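Local coordinates for M32 carboxypeptidase (Chitinophagaceae bacterium, PDB 7A03), which probably removes amino acids one at a time from the carboxyl ends of peptides, as a metal-dependent carboxypeptidase of family M32, at residues A[106-111]-A[140-145]; A[118-123]-A[407-412]; A[348-353]-A[417-422]. One frame throughout, in Å; residues are numbered along the deposited sequence.

Contact 1: A[106-111]-A[140-145]; sequences VAEISE and VELKRK
Leu142 of helix 129-150 points its forked end at Glu108 and Ile109 of helix 103-126, where the two consecutive helices run side by side in roughly opposite directions. The apolar part of the contact rests on that one leucine. Leu142 CB lies 4.2 Å from Ile109 CG1, aliphatic against aliphatic, while Leu142 CD1 presses against the backbone of the other helix, 3.4 Å from Glu108 O and 3.9 Å from Ile109 N. Leu105 and Ala112, from the same helix just before and after this segment, also touch Leu142, so a branched, wholly apolar side chain suits this buried place.

The charged side chains make no polar bond across the contact. Glu108 carries CG beside its backbone N (chi1 -71°) and then runs extended, crossing the leucine at about a right angle; Glu108 CB touches both Leu142 methyls at 4.0 Å, and Glu108 OE1 comes within 3.7 Å of Leu142 CD2. Lys145 NZ stands 6.2 Å from Glu108 OE1, too far for a salt bridge, though the opposite charges may attract weakly. Lys143 instead pairs its amino group with Glu146 and with Gly414 O.

The two helices are thus held together here by shape and van der Waals contact round Leu142, with no directional bond between the segments.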
loop_
_atom_site.group_PDB
_atom_site.type_symbol
_atom_site.label_atom_id
_atom_site.label_comp_id
_atom_site.label_asym_id
_atom_site.label_seq_id
_atom_site.Cartn_x
_atom_site.Cartn_y
_atom_site.Cartn_z
ATOM N N VAL A 106 11.897 -21.779 9.433
ATOM C CA VAL A 106 12.063 -20.382 9.834
ATOM C C VAL A 106 13.518 -19.952 9.678
ATOM O O VAL A 106 13.820 -18.898 9.102
ATOM C CB VAL A 106 11.553 -20.168 11.272
ATOM C CG1 VAL A 106 11.649 -18.697 11.653
ATOM C CG2 VAL A 106 10.123 -20.682 11.418
ATOM N N ALA A 107 14.447 -20.780 10.179
ATOM C CA ALA A 107 15.859 -20.428 10.077
ATOM C C ALA A 107 16.320 -20.368 8.621
ATOM O O ALA A 107 17.070 -19.457 8.239
ATOM C CB ALA A 107 16.702 -21.421 10.881
ATOM N N GLU A 108 15.881 -21.329 7.801
ATOM C CA GLU A 108 16.252 -21.348 6.385
ATOM C C GLU A 108 15.742 -20.110 5.656
ATOM O O GLU A 108 16.470 -19.509 4.857
ATOM C CB GLU A 108 15.724 -22.615 5.722
ATOM C CG GLU A 108 16.459 -23.874 6.154
ATOM C CD GLU A 108 15.694 -25.128 5.815
ATOM O OE1 GLU A 108 14.551 -25.013 5.326
ATOM O OE2 GLU A 108 16.231 -26.234 6.042
ATOM N N ILE A 109 14.493 -19.712 5.925
ATOM C CA ILE A 109 13.934 -18.509 5.313
ATOM C C ILE A 109 14.730 -17.278 5.728
ATOM O O ILE A 109 15.021 -16.405 4.902
ATOM C CB ILE A 109 12.432 -18.376 5.639
ATOM C CG1 ILE A 109 11.627 -19.474 4.932
ATOM C CG2 ILE A 109 11.914 -16.987 5.258
ATOM C CD1 ILE A 109 10.132 -19.392 5.156
ATOM N N SER A 110 15.119 -17.197 7.006
ATOM C CA SER A 110 15.909 -16.055 7.456
ATOM C C SER A 110 17.265 -16.001 6.748
ATOM O O SER A 110 17.700 -14.935 6.279
ATOM C CB SER A 110 16.069 -16.098 8.981
ATOM O OG SER A 110 16.850 -15.015 9.449
ATOM N N GLU A 111 17.950 -17.144 6.664
ATOM C CA GLU A 111 19.259 -17.186 6.013
ATOM C C GLU A 111 19.141 -16.809 4.539
ATOM O O GLU A 111 19.937 -16.013 4.017
ATOM C CB GLU A 111 19.865 -18.585 6.147
ATOM C CG GLU A 111 20.072 -19.083 7.577
ATOM C CD GLU A 111 20.242 -20.602 7.655
ATOM O OE1 GLU A 111 20.360 -21.252 6.593
ATOM O OE2 GLU A 111 20.247 -21.151 8.779
ATOM N N VAL A 140 12.672 -18.884 -3.847
ATOM C CA VAL A 140 11.470 -19.462 -4.436
ATOM C C VAL A 140 11.246 -20.885 -3.932
ATOM O O VAL A 140 10.110 -21.281 -3.635
ATOM C CB VAL A 140 11.536 -19.387 -5.977
ATOM C CG1 VAL A 140 10.440 -20.242 -6.620
ATOM C CG2 VAL A 140 11.415 -17.944 -6.430
ATOM N N GLU A 141 12.319 -21.686 -3.855
ATOM C CA GLU A 141 12.193 -23.036 -3.307
ATOM C C GLU A 141 11.614 -23.002 -1.895
ATOM O O GLU A 141 10.684 -23.758 -1.562
ATOM C CB GLU A 141 13.561 -23.724 -3.285
ATOM C CG GLU A 141 14.217 -23.913 -4.640
ATOM C CD GLU A 141 15.419 -24.845 -4.581
ATOM O OE1 GLU A 141 15.850 -25.198 -3.460
ATOM O OE2 GLU A 141 15.935 -25.216 -5.658
ATOM N N LEU A 142 12.151 -22.115 -1.053
ATOM C CA LEU A 142 11.665 -22.044 0.321
ATOM C C LEU A 142 10.217 -21.563 0.373
ATOM O O LEU A 142 9.427 -22.026 1.206
ATOM C CB LEU A 142 12.595 -21.181 1.173
ATOM C CG LEU A 142 13.948 -21.845 1.477
ATOM C CD1 LEU A 142 14.903 -20.895 2.186
ATOM C CD2 LEU A 142 13.724 -23.098 2.305
ATOM N N LYS A 143 9.838 -20.674 -0.545
ATOM C CA LYS A 143 8.469 -20.167 -0.549
ATOM C C LYS A 143 7.483 -21.260 -0.935
ATOM O O LYS A 143 6.365 -21.317 -0.410
ATOM C CB LYS A 143 8.364 -18.973 -1.497
ATOM C CG LYS A 143 8.947 -17.704 -0.932
ATOM C CD LYS A 143 7.995 -17.092 0.093
ATOM C CE LYS A 143 8.733 -16.370 1.190
ATOM N NZ LYS A 143 7.729 -15.652 2.017
ATOM N N ARG A 144 7.879 -22.148 -1.852
ATOM C CA ARG A 144 7.010 -23.276 -2.177
ATOM C C ARG A 144 6.851 -24.216 -0.982
ATOM O O ARG A 144 5.724 -24.641 -0.653
ATOM C CB ARG A 144 7.519 -24.000 -3.426
ATOM C CG ARG A 144 7.775 -23.026 -4.589
ATOM C CD ARG A 144 8.243 -23.740 -5.837
ATOM N NE ARG A 144 7.294 -24.768 -6.234
ATOM C CZ ARG A 144 7.554 -25.714 -7.126
ATOM N NH1 ARG A 144 8.737 -25.756 -7.720
ATOM N NH2 ARG A 144 6.627 -26.611 -7.422
ATOM N N LYS A 145 7.964 -24.509 -0.288
ATOM C CA LYS A 145 7.853 -25.248 0.975
ATOM C C LYS A 145 6.876 -24.558 1.931
ATOM O O LYS A 145 6.032 -25.211 2.567
ATOM C CB LYS A 145 9.231 -25.401 1.634
ATOM C CG LYS A 145 10.027 -26.601 1.166
ATOM C CD LYS A 145 9.524 -27.890 1.818
ATOM C CE LYS A 145 10.303 -29.112 1.332
ATOM N NZ LYS A 145 11.777 -28.947 1.459
#

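Contact 2: A[118-123]-A[407-412]; sequences HAWIKA and QDIHWS
Ser412 and Ile409, which both lie against Trp120, are tied to each other by a bond of 2.8 Å from Ser412 OG to Ile409 O. The hydroxyl meets a lone pair in the carbonyl plane, and the bond braces the turn that faces helix 103-126.

Trp120 reaches this turn because its CG stands anti to the backbone N (chi1 -166°), carrying the indole off the helix. Ile409 crosses the ring at about a right angle and lays CG1 over the six-membered ring of Trp120, 3.9 Å from its centroid and 26° off the normal, a CH-pi contact. Nearer the helix, Ser412 CB packs 3.9 Å from Trp120 CB; its small side chain lets the turn come close. Gln407 O lies at the indole edge, and Phe132 meets the ring edge-to-face.

The indole's one polar atom is served by water: Trp120 NE1 donates to it at 2.9 Å, and the water donates to Asp408 O at 3.0 Å. A leucine here would probably leave that water and Asp408 O without their link to the helix and strip Ile409 of its aromatic platform. Tryptophan thus joins two chemistries in one side chain, a broad apolar face for the isoleucine and an N-H that fastens the loop through water.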
loop_
_atom_site.group_PDB
_atom_site.type_symbol
_atom_site.label_atom_id
_atom_site.label_comp_id
_atom_site.label_asym_id
_atom_site.label_seq_id
_atom_site.Cartn_x
_atom_site.Cartn_y
_atom_site.Cartn_z
ATOM N N HIS A 118 21.882 -9.374 0.090
ATOM C CA HIS A 118 23.228 -9.083 -0.407
ATOM C C HIS A 118 23.334 -9.305 -1.917
ATOM O O HIS A 118 23.947 -8.499 -2.639
ATOM C CB HIS A 118 24.264 -9.900 0.365
ATOM C CG HIS A 118 24.411 -9.476 1.794
ATOM N ND1 HIS A 118 24.870 -8.227 2.155
ATOM C CD2 HIS A 118 24.142 -10.126 2.951
ATOM C CE1 HIS A 118 24.884 -8.128 3.471
ATOM N NE2 HIS A 118 24.447 -9.267 3.979
ATOM N N ALA A 119 22.721 -10.380 -2.417
ATOM C CA ALA A 119 22.803 -10.691 -3.839
ATOM C C ALA A 119 22.064 -9.659 -4.677
ATOM O O ALA A 119 22.500 -9.324 -5.779
ATOM C CB ALA A 119 22.251 -12.091 -4.098
ATOM N N TRP A 120 20.951 -9.133 -4.164
ATOM C CA TRP A 120 20.199 -8.114 -4.884
ATOM C C TRP A 120 20.993 -6.823 -4.980
ATOM O O TRP A 120 21.035 -6.189 -6.044
ATOM C CB TRP A 120 18.869 -7.872 -4.172
ATOM C CG TRP A 120 17.860 -7.112 -4.976
ATOM C CD1 TRP A 120 17.193 -7.550 -6.083
ATOM C CD2 TRP A 120 17.386 -5.788 -4.718
ATOM N NE1 TRP A 120 16.336 -6.575 -6.534
ATOM C CE2 TRP A 120 16.438 -5.483 -5.718
ATOM C CE3 TRP A 120 17.680 -4.825 -3.747
ATOM C CZ2 TRP A 120 15.779 -4.259 -5.770
ATOM C CZ3 TRP A 120 17.028 -3.611 -3.800
ATOM C CH2 TRP A 120 16.085 -3.338 -4.805
ATOM N N ILE A 121 21.633 -6.417 -3.878
ATOM C CA ILE A 121 22.464 -5.214 -3.927
ATOM C C ILE A 121 23.571 -5.365 -4.969
ATOM O O ILE A 121 23.767 -4.494 -5.836
ATOM C CB ILE A 121 23.018 -4.881 -2.532
ATOM C CG1 ILE A 121 21.886 -4.414 -1.617
ATOM C CG2 ILE A 121 24.117 -3.833 -2.629
ATOM C CD1 ILE A 121 21.253 -3.095 -2.040
ATOM N N LYS A 122 24.307 -6.479 -4.917
ATOM C CA LYS A 122 25.423 -6.589 -5.854
ATOM C C LYS A 122 24.957 -6.844 -7.289
ATOM O O LYS A 122 25.643 -6.449 -8.240
ATOM C CB LYS A 122 26.503 -7.554 -5.354
ATOM C CG LYS A 122 26.099 -9.003 -5.210
ATOM C CD LYS A 122 27.152 -9.910 -5.823
ATOM C CE LYS A 122 28.552 -9.578 -5.351
ATOM N NZ LYS A 122 29.544 -10.267 -6.220
ATOM N N ALA A 123 23.781 -7.452 -7.470
ATOM C CA ALA A 123 23.233 -7.624 -8.810
ATOM C C ALA A 123 22.857 -6.286 -9.422
ATOM O O ALA A 123 23.169 -6.022 -10.590
ATOM C CB ALA A 123 22.019 -8.552 -8.766
ATOM N N GLN A 407 14.206 -4.112 -10.422
ATOM C CA GLN A 407 13.807 -2.788 -9.952
ATOM C C GLN A 407 13.205 -2.813 -8.550
ATOM O O GLN A 407 13.387 -1.860 -7.787
ATOM C CB GLN A 407 12.850 -2.116 -10.943
ATOM C CG GLN A 407 11.539 -2.863 -11.197
ATOM C CD GLN A 407 10.664 -2.138 -12.219
ATOM O OE1 GLN A 407 9.783 -1.367 -11.853
ATOM N NE2 GLN A 407 10.929 -2.369 -13.505
ATOM N N ASP A 408 12.472 -3.862 -8.200
ATOM C CA ASP A 408 11.679 -3.879 -6.979
ATOM C C ASP A 408 12.311 -4.808 -5.952
ATOM O O ASP A 408 12.782 -5.898 -6.293
ATOM C CB ASP A 408 10.232 -4.300 -7.265
ATOM C CG ASP A 408 9.401 -3.155 -7.793
ATOM O OD1 ASP A 408 9.692 -2.000 -7.421
ATOM O OD2 ASP A 408 8.452 -3.402 -8.572
ATOM N N ILE A 409 12.307 -4.361 -4.691
ATOM C CA ILE A 409 12.994 -5.063 -3.607
ATOM C C ILE A 409 12.200 -6.227 -3.038
ATOM O O ILE A 409 12.770 -7.046 -2.303
ATOM C CB ILE A 409 13.316 -4.048 -2.493
ATOM C CG1 ILE A 409 14.437 -4.559 -1.577
ATOM C CG2 ILE A 409 12.056 -3.700 -1.696
ATOM C CD1 ILE A 409 14.976 -3.479 -0.620
ATOM N N HIS A 410 10.917 -6.349 -3.396
ATOM C CA HIS A 410 9.998 -7.206 -2.652
ATOM C C HIS A 410 10.502 -8.640 -2.572
ATOM O O HIS A 410 10.512 -9.246 -1.491
ATOM C CB HIS A 410 8.589 -7.127 -3.255
ATOM C CG HIS A 410 7.994 -5.751 -3.207
ATOM N ND1 HIS A 410 8.598 -4.655 -3.786
ATOM C CD2 HIS A 410 6.848 -5.294 -2.647
ATOM C CE1 HIS A 410 7.853 -3.583 -3.584
ATOM N NE2 HIS A 410 6.785 -3.944 -2.895
ATOM N N TRP A 411 10.962 -9.188 -3.700
ATOM C CA TRP A 411 11.349 -10.592 -3.739
ATOM C C TRP A 411 12.553 -10.859 -2.850
ATOM O O TRP A 411 12.618 -11.901 -2.189
ATOM C CB TRP A 411 11.624 -11.024 -5.178
ATOM C CG TRP A 411 10.378 -11.050 -6.028
ATOM C CD1 TRP A 411 9.087 -11.058 -5.588
ATOM C CD2 TRP A 411 10.316 -11.095 -7.451
ATOM N NE1 TRP A 411 8.216 -11.084 -6.654
ATOM C CE2 TRP A 411 8.949 -11.120 -7.811
ATOM C CE3 TRP A 411 11.279 -11.114 -8.461
ATOM C CZ2 TRP A 411 8.529 -11.166 -9.137
ATOM C CZ3 TRP A 411 10.859 -11.159 -9.776
ATOM C CH2 TRP A 411 9.500 -11.177 -10.100
ATOM N N SER A 412 13.513 -9.925 -2.809
ATOM C CA SER A 412 14.664 -10.106 -1.925
ATOM C C SER A 412 14.260 -10.118 -0.458
ATOM O O SER A 412 14.989 -10.675 0.374
ATOM C CB SER A 412 15.736 -9.041 -2.196
ATOM O OG SER A 412 15.383 -7.780 -1.666
HETATM O O HOH W 1 14.249 -7.753 -8.145
#

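Contact 3: A[348-353]-A[417-422]; sequences LIRTEA and GYFPTY
The CA atoms of Arg350 and Phe419, the closest pair across this contact, are 10.7 Å apart, so the short 3-10 turn at 350-352 and segment 417-422, which leads into helix 420-439, meet through long side chains alone. Arg350 spans the gap: CG sits anti to the backbone N (chi1 173°), and a bend at chi3 swings the guanidinium round to two aromatic rings.

Arg350 NH1 lies over one face of the Tyr422 ring, 4.0 Å from Tyr422 CZ, toward the rim. The planes are 30° apart, and Arg350 CZ stands 4.9 Å from the Tyr422 ring centroid, a cation-pi contact. Phe419 CE1 lies over a face of the guanidinium, 3.6 Å from Arg350 NE, with the phenyl ring tilted 57° to that plane. The guanidinium nitrogens also make polar bonds: Arg350 NE forms a salt bridge with Asp408, and Arg350 NH1 bonds to Tyr358 OH. Arginine suits the place because it can do both at once.

Within segment 417-422, Tyr418 O accepts from Thr421 twice, from OG1 at 2.7 Å and from the backbone N at 3.0 Å, steadying the turn that carries Phe419.

Helix 358-374 borders the site, with Arg365 making a cation-pi contact to Phe419 and touching Arg350, and Tyr358 against Tyr422. Helix 293-307 reaches Tyr418 through Leu293 and Tyr422 through Glu297.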
loop_
_atom_site.group_PDB
_atom_site.type_symbol
_atom_site.label_atom_id
_atom_site.label_comp_id
_atom_site.label_asym_id
_atom_site.label_seq_id
_atom_site.Cartn_x
_atom_site.Cartn_y
_atom_site.Cartn_z
ATOM N N LEU A 348 8.752 2.011 -17.783
ATOM C CA LEU A 348 9.507 0.852 -17.318
ATOM C C LEU A 348 9.427 0.625 -15.812
ATOM O O LEU A 348 9.493 -0.529 -15.370
ATOM C CB LEU A 348 10.976 1.003 -17.724
ATOM C CG LEU A 348 11.225 0.889 -19.232
ATOM C CD1 LEU A 348 12.551 1.517 -19.619
ATOM C CD2 LEU A 348 11.197 -0.569 -19.643
ATOM N N ILE A 349 9.278 1.687 -15.021
ATOM C CA ILE A 349 9.425 1.633 -13.569
ATOM C C ILE A 349 8.053 1.745 -12.922
ATOM O O ILE A 349 7.365 2.765 -13.079
ATOM C CB ILE A 349 10.360 2.735 -13.053
ATOM C CG1 ILE A 349 11.716 2.655 -13.762
ATOM C CG2 ILE A 349 10.496 2.647 -11.531
ATOM C CD1 ILE A 349 12.451 1.335 -13.541
ATOM N N ARG A 350 7.681 0.712 -12.155
ATOM C CA ARG A 350 6.376 0.671 -11.499
ATOM C C ARG A 350 6.146 1.884 -10.608
ATOM O O ARG A 350 5.059 2.477 -10.627
ATOM C CB ARG A 350 6.240 -0.625 -10.699
ATOM C CG ARG A 350 4.985 -0.723 -9.829
ATOM C CD ARG A 350 5.026 -1.944 -8.891
ATOM N NE ARG A 350 6.165 -1.887 -7.967
ATOM C CZ ARG A 350 6.167 -1.183 -6.834
ATOM N NH1 ARG A 350 5.097 -0.494 -6.476
ATOM N NH2 ARG A 350 7.239 -1.149 -6.048
ATOM N N THR A 351 7.151 2.270 -9.812
ATOM C CA THR A 351 6.940 3.353 -8.855
ATOM C C THR A 351 6.746 4.710 -9.518
ATOM O O THR A 351 6.292 5.641 -8.846
ATOM C CB THR A 351 8.078 3.416 -7.827
ATOM O OG1 THR A 351 9.329 3.577 -8.516
ATOM C CG2 THR A 351 8.100 2.136 -6.984
ATOM N N GLU A 352 7.034 4.831 -10.812
ATOM C CA GLU A 352 6.847 6.072 -11.558
ATOM C C GLU A 352 5.624 6.042 -12.467
ATOM O O GLU A 352 5.363 7.025 -13.168
ATOM C CB GLU A 352 8.088 6.365 -12.406
ATOM C CG GLU A 352 9.336 6.724 -11.609
ATOM C CD GLU A 352 10.611 6.476 -12.393
ATOM O OE1 GLU A 352 10.565 6.504 -13.643
ATOM O OE2 GLU A 352 11.658 6.237 -11.760
ATOM N N ALA A 353 4.881 4.947 -12.484
ATOM C CA ALA A 353 3.822 4.766 -13.462
ATOM C C ALA A 353 2.557 5.539 -13.090
ATOM O O ALA A 353 2.212 5.692 -11.915
ATOM C CB ALA A 353 3.495 3.276 -13.590
ATOM N N GLY A 417 3.276 -12.574 -2.963
ATOM C CA GLY A 417 1.873 -12.355 -2.717
ATOM C C GLY A 417 1.530 -10.940 -2.299
ATOM O O GLY A 417 0.360 -10.671 -1.995
ATOM N N TYR A 418 2.506 -10.028 -2.293
ATOM C CA TYR A 418 2.348 -8.653 -1.832
ATOM C C TYR A 418 1.850 -7.739 -2.946
ATOM O O TYR A 418 0.927 -6.942 -2.747
ATOM C CB TYR A 418 3.706 -8.148 -1.315
ATOM C CG TYR A 418 3.681 -6.850 -0.531
ATOM C CD1 TYR A 418 3.448 -5.632 -1.152
ATOM C CD2 TYR A 418 3.937 -6.847 0.835
ATOM C CE1 TYR A 418 3.441 -4.445 -0.428
ATOM C CE2 TYR A 418 3.933 -5.672 1.564
ATOM C CZ TYR A 418 3.679 -4.483 0.933
ATOM O OH TYR A 418 3.675 -3.323 1.674
ATOM N N PHE A 419 2.453 -7.851 -4.123
ATOM C CA PHE A 419 2.157 -6.900 -5.189
ATOM C C PHE A 419 0.667 -6.725 -5.498
ATOM O O PHE A 419 0.246 -5.571 -5.723
ATOM C CB PHE A 419 2.937 -7.277 -6.461
ATOM C CG PHE A 419 4.383 -6.865 -6.445
ATOM C CD1 PHE A 419 4.741 -5.526 -6.366
ATOM C CD2 PHE A 419 5.389 -7.819 -6.556
ATOM C CE1 PHE A 419 6.094 -5.146 -6.362
ATOM C CE2 PHE A 419 6.726 -7.448 -6.562
ATOM C CZ PHE A 419 7.081 -6.110 -6.468
ATOM N N PRO A 420 -0.169 -7.776 -5.543
ATOM C CA PRO A 420 -1.575 -7.547 -5.914
ATOM C C PRO A 420 -2.278 -6.527 -5.031
ATOM O O PRO A 420 -3.192 -5.842 -5.515
ATOM C CB PRO A 420 -2.209 -8.942 -5.799
ATOM C CG PRO A 420 -1.083 -9.883 -6.002
ATOM C CD PRO A 420 0.115 -9.219 -5.372
ATOM N N THR A 421 -1.862 -6.388 -3.760
ATOM C CA THR A 421 -2.549 -5.462 -2.867
ATOM C C THR A 421 -2.522 -4.033 -3.395
ATOM O O THR A 421 -3.485 -3.289 -3.180
ATOM C CB THR A 421 -2.003 -5.540 -1.438
ATOM O OG1 THR A 421 -0.635 -5.118 -1.411
ATOM C CG2 THR A 421 -2.119 -6.962 -0.909
ATOM N N TYR A 422 -1.459 -3.635 -4.107
ATOM C CA TYR A 422 -1.441 -2.275 -4.648
ATOM C C TYR A 422 -2.633 -2.051 -5.572
ATOM O O TYR A 422 -3.385 -1.069 -5.420
ATOM C CB TYR A 422 -0.139 -1.987 -5.401
ATOM C CG TYR A 422 1.128 -1.990 -4.580
ATOM C CD1 TYR A 422 1.495 -0.887 -3.815
ATOM C CD2 TYR A 422 1.978 -3.085 -4.608
ATOM C CE1 TYR A 422 2.664 -0.886 -3.092
ATOM C CE2 TYR A 422 3.147 -3.100 -3.877
ATOM C CZ TYR A 422 3.484 -1.997 -3.121
ATOM O OH TYR A 422 4.667 -2.011 -2.400
#

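Contacts 1 and 2 share helix 103-126, with centres 16 Å apart, and do not touch. Contacts 2 and 3 meet directly: Asp408 OD2 forms a salt bridge with Arg350 NE at 2.8 Å, and His410 NE2 and Tyr422 OH, 2.9 Å apart, are probably hydrogen-bonded. Segment 407-412 thus faces the outer helix with one side and the buried arginine with another. The centre of contact 3 lies about 9 Å from the centre of the chain, the smallest such distance of the three; Tyr422 lies near an HExxH pattern consistent with the family's zinc-binding motif, though no metal is bound there. The side chains of Ile409 and Tyr422 each lie about 4 Å from a bound glycerol, probably from the crystallisation liquor.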